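Local coordinates for protein acyl-coenzyme A oxidase 1 (Yarrowia lipolytica, PDB 5Y9D) that oxidises saturated acyl-CoAs to (2E)-enoyl-CoAs with FAD and molecular oxygen, releasing hydrogen peroxide in peroxisomal fatty acid beta-oxidation, at residues 328-333 with 654-660; 117-121 with 649-653; 526-530 with 567-571. One frame throughout, in Å; residues are numbered along the deposited sequence.

Interaction 1: 328-333 with 654-660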
loop_
_atom_site.group_PDB
_atom_site.type_symbol
_atom_site.label_atom_id
_atom_site.label_comp_id
_atom_site.label_asym_id
_atom_site.label_seq_id
_atom_site.Cartn_x
_atom_site.Cartn_y
_atom_site.Cartn_z
ATOM N N THR A 328 -5.663 12.764 -10.472
ATOM C CA THR A 328 -5.422 14.131 -10.881
ATOM C C THR A 328 -4.049 14.656 -10.418
ATOM O O THR A 328 -3.374 15.350 -11.147
ATOM C CB THR A 328 -6.541 15.051 -10.430
ATOM O OG1 THR A 328 -7.747 14.654 -11.082
ATOM C CG2 THR A 328 -6.260 16.528 -10.789
ATOM N N ILE A 329 -3.608 14.328 -9.225
ATOM C CA ILE A 329 -2.282 14.776 -8.852
ATOM C C ILE A 329 -1.252 14.194 -9.827
ATOM O O ILE A 329 -0.572 14.907 -10.530
ATOM C CB ILE A 329 -1.944 14.365 -7.404
ATOM C CG1 ILE A 329 -2.845 15.130 -6.455
ATOM C CG2 ILE A 329 -0.459 14.600 -7.114
ATOM C CD1 ILE A 329 -2.875 14.555 -5.069
ATOM N N ALA A 330 -1.186 12.876 -9.869
ATOM C CA ALA A 330 -0.222 12.144 -10.698
ATOM C C ALA A 330 -0.204 12.551 -12.185
ATOM O O ALA A 330 0.866 12.759 -12.746
ATOM C CB ALA A 330 -0.487 10.652 -10.566
ATOM N N LEU A 331 -1.373 12.624 -12.812
ATOM C CA LEU A 331 -1.464 12.869 -14.232
ATOM C C LEU A 331 -1.170 14.317 -14.598
ATOM O O LEU A 331 -0.661 14.561 -15.688
ATOM C CB LEU A 331 -2.854 12.494 -14.790
ATOM C CG LEU A 331 -3.185 11.004 -14.880
ATOM C CD1 LEU A 331 -4.645 10.815 -15.238
ATOM C CD2 LEU A 331 -2.280 10.289 -15.878
ATOM N N ARG A 332 -1.526 15.283 -13.745
ATOM C CA ARG A 332 -1.077 16.673 -13.975
ATOM C C ARG A 332 0.454 16.801 -13.829
ATOM O O ARG A 332 1.095 17.551 -14.558
ATOM C CB ARG A 332 -1.761 17.661 -13.050
ATOM C CG ARG A 332 -3.172 18.086 -13.470
ATOM C CD ARG A 332 -3.817 18.855 -12.325
ATOM N NE ARG A 332 -5.165 19.270 -12.683
ATOM C CZ ARG A 332 -6.025 19.904 -11.890
ATOM N NH1 ARG A 332 -5.699 20.238 -10.646
ATOM N NH2 ARG A 332 -7.220 20.206 -12.361
ATOM N N TYR A 333 1.014 16.082 -12.867
ATOM C CA TYR A 333 2.436 16.017 -12.714
ATOM C C TYR A 333 3.093 15.336 -13.911
ATOM O O TYR A 333 4.176 15.757 -14.286
ATOM C CB TYR A 333 2.812 15.294 -11.430
ATOM C CG TYR A 333 4.286 15.323 -11.149
ATOM C CD1 TYR A 333 4.941 16.509 -10.986
ATOM C CD2 TYR A 333 5.029 14.138 -11.025
ATOM C CE1 TYR A 333 6.298 16.548 -10.727
ATOM C CE2 TYR A 333 6.384 14.170 -10.751
ATOM C CZ TYR A 333 7.014 15.384 -10.615
ATOM O OH TYR A 333 8.371 15.447 -10.331
ATOM N N ILE A 654 -7.468 19.243 -4.100
ATOM C CA ILE A 654 -6.212 18.645 -4.516
ATOM C C ILE A 654 -5.353 18.448 -3.283
ATOM O O ILE A 654 -4.937 17.328 -2.966
ATOM C CB ILE A 654 -5.496 19.519 -5.566
ATOM C CG1 ILE A 654 -6.271 19.485 -6.894
ATOM C CG2 ILE A 654 -4.075 19.046 -5.811
ATOM C CD1 ILE A 654 -6.542 18.089 -7.432
ATOM N N ASN A 655 -5.142 19.556 -2.584
ATOM C CA ASN A 655 -4.290 19.653 -1.423
ATOM C C ASN A 655 -2.876 19.097 -1.688
ATOM O O ASN A 655 -2.293 18.375 -0.867
ATOM C CB ASN A 655 -4.969 18.991 -0.234
ATOM C CG ASN A 655 -4.387 19.450 1.070
ATOM O OD1 ASN A 655 -4.474 18.768 2.093
ATOM N ND2 ASN A 655 -3.759 20.605 1.039
ATOM N N ALA A 656 -2.317 19.457 -2.837
ATOM C CA ALA A 656 -0.983 18.973 -3.222
ATOM C C ALA A 656 -0.339 19.875 -4.284
ATOM O O ALA A 656 -0.831 19.949 -5.392
ATOM C CB ALA A 656 -1.047 17.519 -3.739
ATOM N N PRO A 657 0.780 20.526 -3.937
ATOM C CA PRO A 657 1.399 21.462 -4.848
ATOM C C PRO A 657 1.600 20.892 -6.226
ATOM O O PRO A 657 1.297 21.587 -7.173
ATOM C CB PRO A 657 2.750 21.801 -4.205
ATOM C CG PRO A 657 2.885 20.935 -3.012
ATOM C CD PRO A 657 1.558 20.334 -2.707
ATOM N N ILE A 658 2.047 19.647 -6.364
ATOM C CA ILE A 658 2.351 19.131 -7.715
ATOM C C ILE A 658 1.109 18.752 -8.532
ATOM O O ILE A 658 1.214 18.292 -9.681
ATOM C CB ILE A 658 3.353 17.942 -7.694
ATOM C CG1 ILE A 658 2.695 16.711 -7.109
ATOM C CG2 ILE A 658 4.642 18.288 -6.952
ATOM C CD1 ILE A 658 3.524 15.458 -7.301
ATOM N N GLY A 659 -0.061 18.944 -7.938
ATOM C CA GLY A 659 -1.328 18.675 -8.583
ATOM C C GLY A 659 -2.089 19.952 -8.822
ATOM O O GLY A 659 -3.297 19.919 -9.114
ATOM N N SER A 660 -1.395 21.077 -8.738
ATOM C CA SER A 660 -2.008 22.368 -9.053
ATOM C C SER A 660 -2.605 22.478 -10.452
ATOM O O SER A 660 -2.005 22.030 -11.431
ATOM C CB SER A 660 -1.019 23.502 -8.827
ATOM O OG SER A 660 -0.824 23.657 -7.419
#
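Ile329 and Gly659 bring the two main chains together most closely, with CA of Ile329 4.0 Å from CA of Gly659, so the loop lies directly against the helix here. Around that point the fit is tight. The side chain of Ile329 divides its contacts by branch: CD1 reaches CB of Ala656 at 3.7 Å, while CG2 meets CG1 of Ile658 at 3.8 Å, the two isoleucine side chains crossing at about a right angle. Further along, CD1 of Ile658 sits over one face of the Tyr333 ring, 4.2 Å from the centroid and 20° off the normal, a CH-pi contact offset toward the rim. The ring's hydroxyl bonds to ND1 of His442, and the Tyr333 side chain lies about 5 Å from a bound FAD.

The helix is the C-terminal part of 306-334, in the C-alpha1 region of the acyl-CoA oxidase fold, and its partner is the loop that follows helix 651-654, with a short 3-10 turn at 657-658. In that turn Pro657 O accepts from both N and OG of Ser660, from the same face of its plane.

Arg332 supplies the polar link: NH1 donates to Gly659 O at 2.9 Å with an angle of 161°, and the acceptor lies at the edge of the guanidinium, in its plane. Its chain is extended from CG to NE, carrying the group out from the helix to this carbonyl. The salt bridge from NH2 to Asp645, together with Thr328 CG2 against one face, should limit the group's rotation.

The looser side is at Asn655, partly exposed and of positive phi, whose CB points away from helix 306-334; its side chain touches Val76 in another loop instead.

Interaction 2: 117-121 with 649-653; sequences HGMVD and LSDFF
Val120 and Phe653 mark the closest backbone approach, CA to CA 6.1 Å, where the chain around the end of helix 107-118 faces the first turn of helix 651-654. Between these segments the contact is apolar and made mainly by side chains. Met119 and Leu649 reach toward each other tip to tip: CE of Met119 is 3.7 Å from CD2 of Leu649, and its still shorter approach to CD1 is doubtful in detail. The bend at chi3 of Met119 (81°) turns CE to this leucine, while SD stays near the Phe653 ring, 4.1 Å from CD1 of that residue. Measured to the ring centroid, SD is 5.0 Å away and 52° off the normal, an oblique Met-aromatic contact.

The contact joins the N-terminal acyl-CoA oxidase region to the C-terminal one, 528 residues later in the chain. Ser650 is the N-cap of helix 651-654, its OG accepting a weak bond from Phe652 N and a further one involving Glu69. Within this helical start, CD1 of Phe652 lies 3.9 Å above the Phe653 ring plane, over its centre. Across from them, Val120 spreads its methyls. CG2 meets CE1 of Phe652 at 4.1 Å, the side chains crossing at about a right angle, whereas CG1 turns to the main chain of Phe653, 3.7 Å from its CA. Helix 55-70 supplies Met65 against both Leu649 and Phe653, and Arg325 of helix 306-334 bonds to Met119 O.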
loop_
_atom_site.group_PDB
_atom_site.type_symbol
_atom_site.label_atom_id
_atom_site.label_comp_id
_atom_site.label_asym_id
_atom_site.label_seq_id
_atom_site.Cartn_x
_atom_site.Cartn_y
_atom_site.Cartn_z
ATOM N N HIS A 117 -15.873 15.730 1.591
ATOM C CA HIS A 117 -14.944 16.173 2.625
ATOM C C HIS A 117 -13.890 15.111 2.928
ATOM O O HIS A 117 -12.763 15.440 3.296
ATOM C CB HIS A 117 -15.734 16.539 3.859
ATOM C CG HIS A 117 -14.909 17.104 4.959
ATOM N ND1 HIS A 117 -13.770 17.843 4.734
ATOM C CD2 HIS A 117 -15.057 17.038 6.296
ATOM C CE1 HIS A 117 -13.249 18.212 5.887
ATOM N NE2 HIS A 117 -14.008 17.729 6.851
ATOM N N GLY A 118 -14.251 13.843 2.734
ATOM C CA GLY A 118 -13.343 12.712 2.970
ATOM C C GLY A 118 -12.237 12.612 1.949
ATOM O O GLY A 118 -11.233 11.933 2.178
ATOM N N MET A 119 -12.405 13.272 0.805
ATOM C CA MET A 119 -11.298 13.387 -0.141
ATOM C C MET A 119 -10.005 13.870 0.466
ATOM O O MET A 119 -8.976 13.477 -0.002
ATOM C CB MET A 119 -11.602 14.392 -1.241
ATOM C CG MET A 119 -12.747 13.996 -2.124
ATOM S SD MET A 119 -12.837 15.215 -3.414
ATOM C CE MET A 119 -11.551 14.542 -4.444
ATOM N N VAL A 120 -10.081 14.789 1.424
ATOM C CA VAL A 120 -8.898 15.469 2.000
ATOM C C VAL A 120 -8.799 15.418 3.531
ATOM O O VAL A 120 -7.771 15.800 4.082
ATOM C CB VAL A 120 -8.807 16.967 1.599
ATOM C CG1 VAL A 120 -8.505 17.096 0.129
ATOM C CG2 VAL A 120 -10.091 17.701 1.916
ATOM N N ASP A 121 -9.861 14.979 4.203
ATOM C CA ASP A 121 -9.852 14.858 5.662
ATOM C C ASP A 121 -10.631 13.634 6.119
ATOM O O ASP A 121 -11.766 13.712 6.547
ATOM C CB ASP A 121 -10.409 16.115 6.325
ATOM C CG ASP A 121 -10.253 16.086 7.835
ATOM O OD1 ASP A 121 -9.715 15.085 8.357
ATOM O OD2 ASP A 121 -10.678 17.039 8.518
ATOM N N LEU A 649 -12.453 19.390 -9.242
ATOM C CA LEU A 649 -11.715 19.716 -8.011
ATOM C C LEU A 649 -10.931 21.032 -7.989
ATOM O O LEU A 649 -10.050 21.246 -8.801
ATOM C CB LEU A 649 -10.738 18.606 -7.690
ATOM C CG LEU A 649 -11.446 17.271 -7.488
ATOM C CD1 LEU A 649 -10.467 16.218 -7.045
ATOM C CD2 LEU A 649 -12.565 17.449 -6.473
ATOM N N SER A 650 -11.237 21.898 -7.024
ATOM C CA SER A 650 -10.440 23.095 -6.794
ATOM C C SER A 650 -9.120 22.673 -6.165
ATOM O O SER A 650 -8.937 21.502 -5.850
ATOM C CB SER A 650 -11.176 24.033 -5.870
ATOM O OG SER A 650 -11.100 23.597 -4.520
ATOM N N ASP A 651 -8.204 23.616 -5.979
ATOM C CA ASP A 651 -6.887 23.292 -5.416
ATOM C C ASP A 651 -6.974 22.908 -3.942
ATOM O O ASP A 651 -6.113 22.173 -3.422
ATOM C CB ASP A 651 -5.870 24.417 -5.625
ATOM C CG ASP A 651 -5.324 24.463 -7.069
ATOM O OD1 ASP A 651 -5.484 23.501 -7.850
ATOM O OD2 ASP A 651 -4.713 25.476 -7.427
ATOM N N PHE A 652 -8.022 23.345 -3.278
ATOM C CA PHE A 652 -8.224 22.955 -1.921
ATOM C C PHE A 652 -8.370 21.413 -1.827
ATOM O O PHE A 652 -7.773 20.785 -0.951
ATOM C CB PHE A 652 -9.480 23.663 -1.366
ATOM C CG PHE A 652 -9.828 23.272 0.041
ATOM C CD1 PHE A 652 -10.514 22.093 0.297
ATOM C CD2 PHE A 652 -9.455 24.074 1.114
ATOM C CE1 PHE A 652 -10.833 21.729 1.591
ATOM C CE2 PHE A 652 -9.775 23.713 2.406
ATOM C CZ PHE A 652 -10.478 22.550 2.653
ATOM N N PHE A 653 -9.208 20.821 -2.689
ATOM C CA PHE A 653 -9.421 19.359 -2.647
ATOM C C PHE A 653 -8.265 18.588 -3.265
ATOM O O PHE A 653 -8.077 17.418 -2.959
ATOM C CB PHE A 653 -10.753 18.936 -3.258
ATOM C CG PHE A 653 -11.941 19.463 -2.509
ATOM C CD1 PHE A 653 -12.472 18.762 -1.451
ATOM C CD2 PHE A 653 -12.506 20.677 -2.851
ATOM C CE1 PHE A 653 -13.551 19.245 -0.740
ATOM C CE2 PHE A 653 -13.594 21.173 -2.153
ATOM C CZ PHE A 653 -14.112 20.462 -1.087
#

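Interaction 3: 526-530 with 567-571; sequences FRTAS and IHTRQ
Phe526 of helix 519-544 packs against Ile567, Arg570 and Gln571 of helix 558-581. The short segments run nearly antiparallel, their axes 8.8 Å apart at closest approach and 162° between directions. From its base outward, CB of Phe526 packs on the aliphatic stem of Gln571, 3.9 Å from CG of that residue. On the ring, CD2 approaches CG2 of Ile567 at 4.4 Å. One atom further, CE2 lies 4.0 Å from CG of Arg570, so the ring is met by three residues spanning little more than one turn of the partner helix, each from an oblique direction. Phe526 and Arg570 lie side by side and point the same way, with ring and guanidinium planes 22° apart.

Ile567 also meets the far end of 526-530, its CG2 lying 4.2 Å from CB of Ala529. With chi1 at -179°, Ser530 points OG away from its own N and toward CB of His568, 3.3 Å off. The polar partner of Ser530 OG is Tyr497 OH, which bonds to ND1 of His568 as well, so one hydroxyl joins both helices. At the partly exposed margin, CG of Arg527 rests 3.6 Å from CG of Gln571.

This antiparallel helix pair belongs to the C-terminal acyl-CoA oxidase region. Helix 589-606 meets Phe526 and Arg570, Arg570 being hydrogen-bonded to Ser603 and salt-bridged to Glu606; Phe611 of helix 608-613 packs edge-to-face with Phe526, and helix 467-486 lies against His568.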
loop_
_atom_site.group_PDB
_atom_site.type_symbol
_atom_site.label_atom_id
_atom_site.label_comp_id
_atom_site.label_asym_id
_atom_site.label_seq_id
_atom_site.Cartn_x
_atom_site.Cartn_y
_atom_site.Cartn_z
ATOM N N PHE A 526 -17.241 -10.703 -20.889
ATOM C CA PHE A 526 -17.091 -10.654 -19.443
ATOM C C PHE A 526 -18.166 -11.441 -18.759
ATOM O O PHE A 526 -17.854 -12.219 -17.861
ATOM C CB PHE A 526 -16.995 -9.218 -18.909
ATOM C CG PHE A 526 -15.597 -8.822 -18.628
ATOM C CD1 PHE A 526 -14.829 -8.234 -19.604
ATOM C CD2 PHE A 526 -15.015 -9.144 -17.428
ATOM C CE1 PHE A 526 -13.514 -7.921 -19.370
ATOM C CE2 PHE A 526 -13.703 -8.839 -17.186
ATOM C CZ PHE A 526 -12.950 -8.226 -18.162
ATOM N N ARG A 527 -19.411 -11.256 -19.193
ATOM C CA ARG A 527 -20.540 -12.051 -18.700
ATOM C C ARG A 527 -20.339 -13.571 -18.839
ATOM O O ARG A 527 -20.620 -14.343 -17.918
ATOM C CB ARG A 527 -21.804 -11.629 -19.413
ATOM C CG ARG A 527 -22.261 -10.257 -18.983
ATOM C CD ARG A 527 -23.444 -9.765 -19.766
ATOM N NE ARG A 527 -24.022 -8.627 -19.066
ATOM C CZ ARG A 527 -24.977 -7.838 -19.538
ATOM N NH1 ARG A 527 -25.531 -8.023 -20.735
ATOM N NH2 ARG A 527 -25.392 -6.856 -18.774
ATOM N N THR A 528 -19.823 -13.981 -19.989
ATOM C CA THR A 528 -19.419 -15.360 -20.233
ATOM C C THR A 528 -18.365 -15.870 -19.263
ATOM O O THR A 528 -18.466 -16.998 -18.781
ATOM C CB THR A 528 -18.873 -15.490 -21.673
ATOM O OG1 THR A 528 -19.910 -15.114 -22.578
ATOM C CG2 THR A 528 -18.434 -16.886 -21.967
ATOM N N ALA A 529 -17.331 -15.074 -19.007
ATOM C CA ALA A 529 -16.305 -15.489 -18.038
ATOM C C ALA A 529 -16.918 -15.586 -16.649
ATOM O O ALA A 529 -16.691 -16.540 -15.932
ATOM C CB ALA A 529 -15.106 -14.540 -18.034
ATOM N N SER A 530 -17.714 -14.604 -16.273
ATOM C CA SER A 530 -18.365 -14.647 -14.958
ATOM C C SER A 530 -19.347 -15.822 -14.847
ATOM O O SER A 530 -19.260 -16.615 -13.911
ATOM C CB SER A 530 -19.075 -13.334 -14.639
ATOM O OG SER A 530 -19.682 -13.387 -13.351
ATOM N N ILE A 567 -14.767 -11.535 -10.758
ATOM C CA ILE A 567 -15.168 -11.371 -12.165
ATOM C C ILE A 567 -16.530 -10.687 -12.311
ATOM O O ILE A 567 -16.703 -9.859 -13.173
ATOM C CB ILE A 567 -15.266 -12.677 -12.984
ATOM C CG1 ILE A 567 -14.220 -13.703 -12.587
ATOM C CG2 ILE A 567 -15.102 -12.376 -14.473
ATOM C CD1 ILE A 567 -12.803 -13.190 -12.711
ATOM N N HIS A 568 -17.493 -11.036 -11.478
ATOM C CA HIS A 568 -18.869 -10.542 -11.658
ATOM C C HIS A 568 -18.952 -9.055 -11.323
ATOM O O HIS A 568 -19.636 -8.287 -11.990
ATOM C CB HIS A 568 -19.829 -11.327 -10.757
ATOM C CG HIS A 568 -21.107 -10.605 -10.467
ATOM N ND1 HIS A 568 -22.136 -10.523 -11.373
ATOM C CD2 HIS A 568 -21.498 -9.891 -9.392
ATOM C CE1 HIS A 568 -23.122 -9.811 -10.859
ATOM N NE2 HIS A 568 -22.756 -9.408 -9.664
ATOM N N THR A 569 -18.262 -8.668 -10.261
ATOM C CA THR A 569 -18.076 -7.275 -9.931
ATOM C C THR A 569 -17.427 -6.540 -11.086
ATOM O O THR A 569 -17.948 -5.484 -11.509
ATOM C CB THR A 569 -17.215 -7.065 -8.668
ATOM O OG1 THR A 569 -17.851 -7.669 -7.537
ATOM C CG2 THR A 569 -17.078 -5.600 -8.385
ATOM N N ARG A 570 -16.312 -7.071 -11.614
ATOM C CA ARG A 570 -15.656 -6.347 -12.698
ATOM C C ARG A 570 -16.568 -6.225 -13.921
ATOM O O ARG A 570 -16.604 -5.163 -14.556
ATOM C CB ARG A 570 -14.310 -6.933 -13.086
ATOM C CG ARG A 570 -13.622 -6.137 -14.196
ATOM C CD ARG A 570 -13.317 -4.686 -13.756
ATOM N NE ARG A 570 -11.872 -4.468 -13.866
ATOM C CZ ARG A 570 -11.014 -4.426 -12.857
ATOM N NH1 ARG A 570 -11.408 -4.488 -11.600
ATOM N NH2 ARG A 570 -9.728 -4.284 -13.126
ATOM N N GLN A 571 -17.317 -7.298 -14.211
ATOM C CA GLN A 571 -18.333 -7.322 -15.279
ATOM C C GLN A 571 -19.472 -6.325 -15.007
ATOM O O GLN A 571 -19.983 -5.678 -15.913
ATOM C CB GLN A 571 -18.862 -8.770 -15.468
ATOM C CG GLN A 571 -20.027 -8.949 -16.435
ATOM C CD GLN A 571 -21.362 -8.567 -15.824
ATOM O OE1 GLN A 571 -21.583 -8.717 -14.613
ATOM N NE2 GLN A 571 -22.236 -8.016 -16.634
#

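How the interactions relate
All three contacts are largely buried, though interaction 3 reaches partly exposed ground at its arginines and interaction 2 at Phe652. Interactions 1 and 2, centres 12 Å apart, share helix 651-654 and touch, for instance where Asn655 CB meets Val120 CG1 at 4.0 Å; Arg325 of helix 306-334 ties them further by bonding to both Met119 O and Ile654 O. Their chemistry differs: isoleucines and a tyrosine ring plus an arginine-to-carbonyl bond in interaction 1; interaction 2 is purely apolar across its segments, with a methionine sulfur. Interaction 3 stands about 33 Å away, centre to centre, and pairs two long helices nearer in sequence, nested inside the loops the others close.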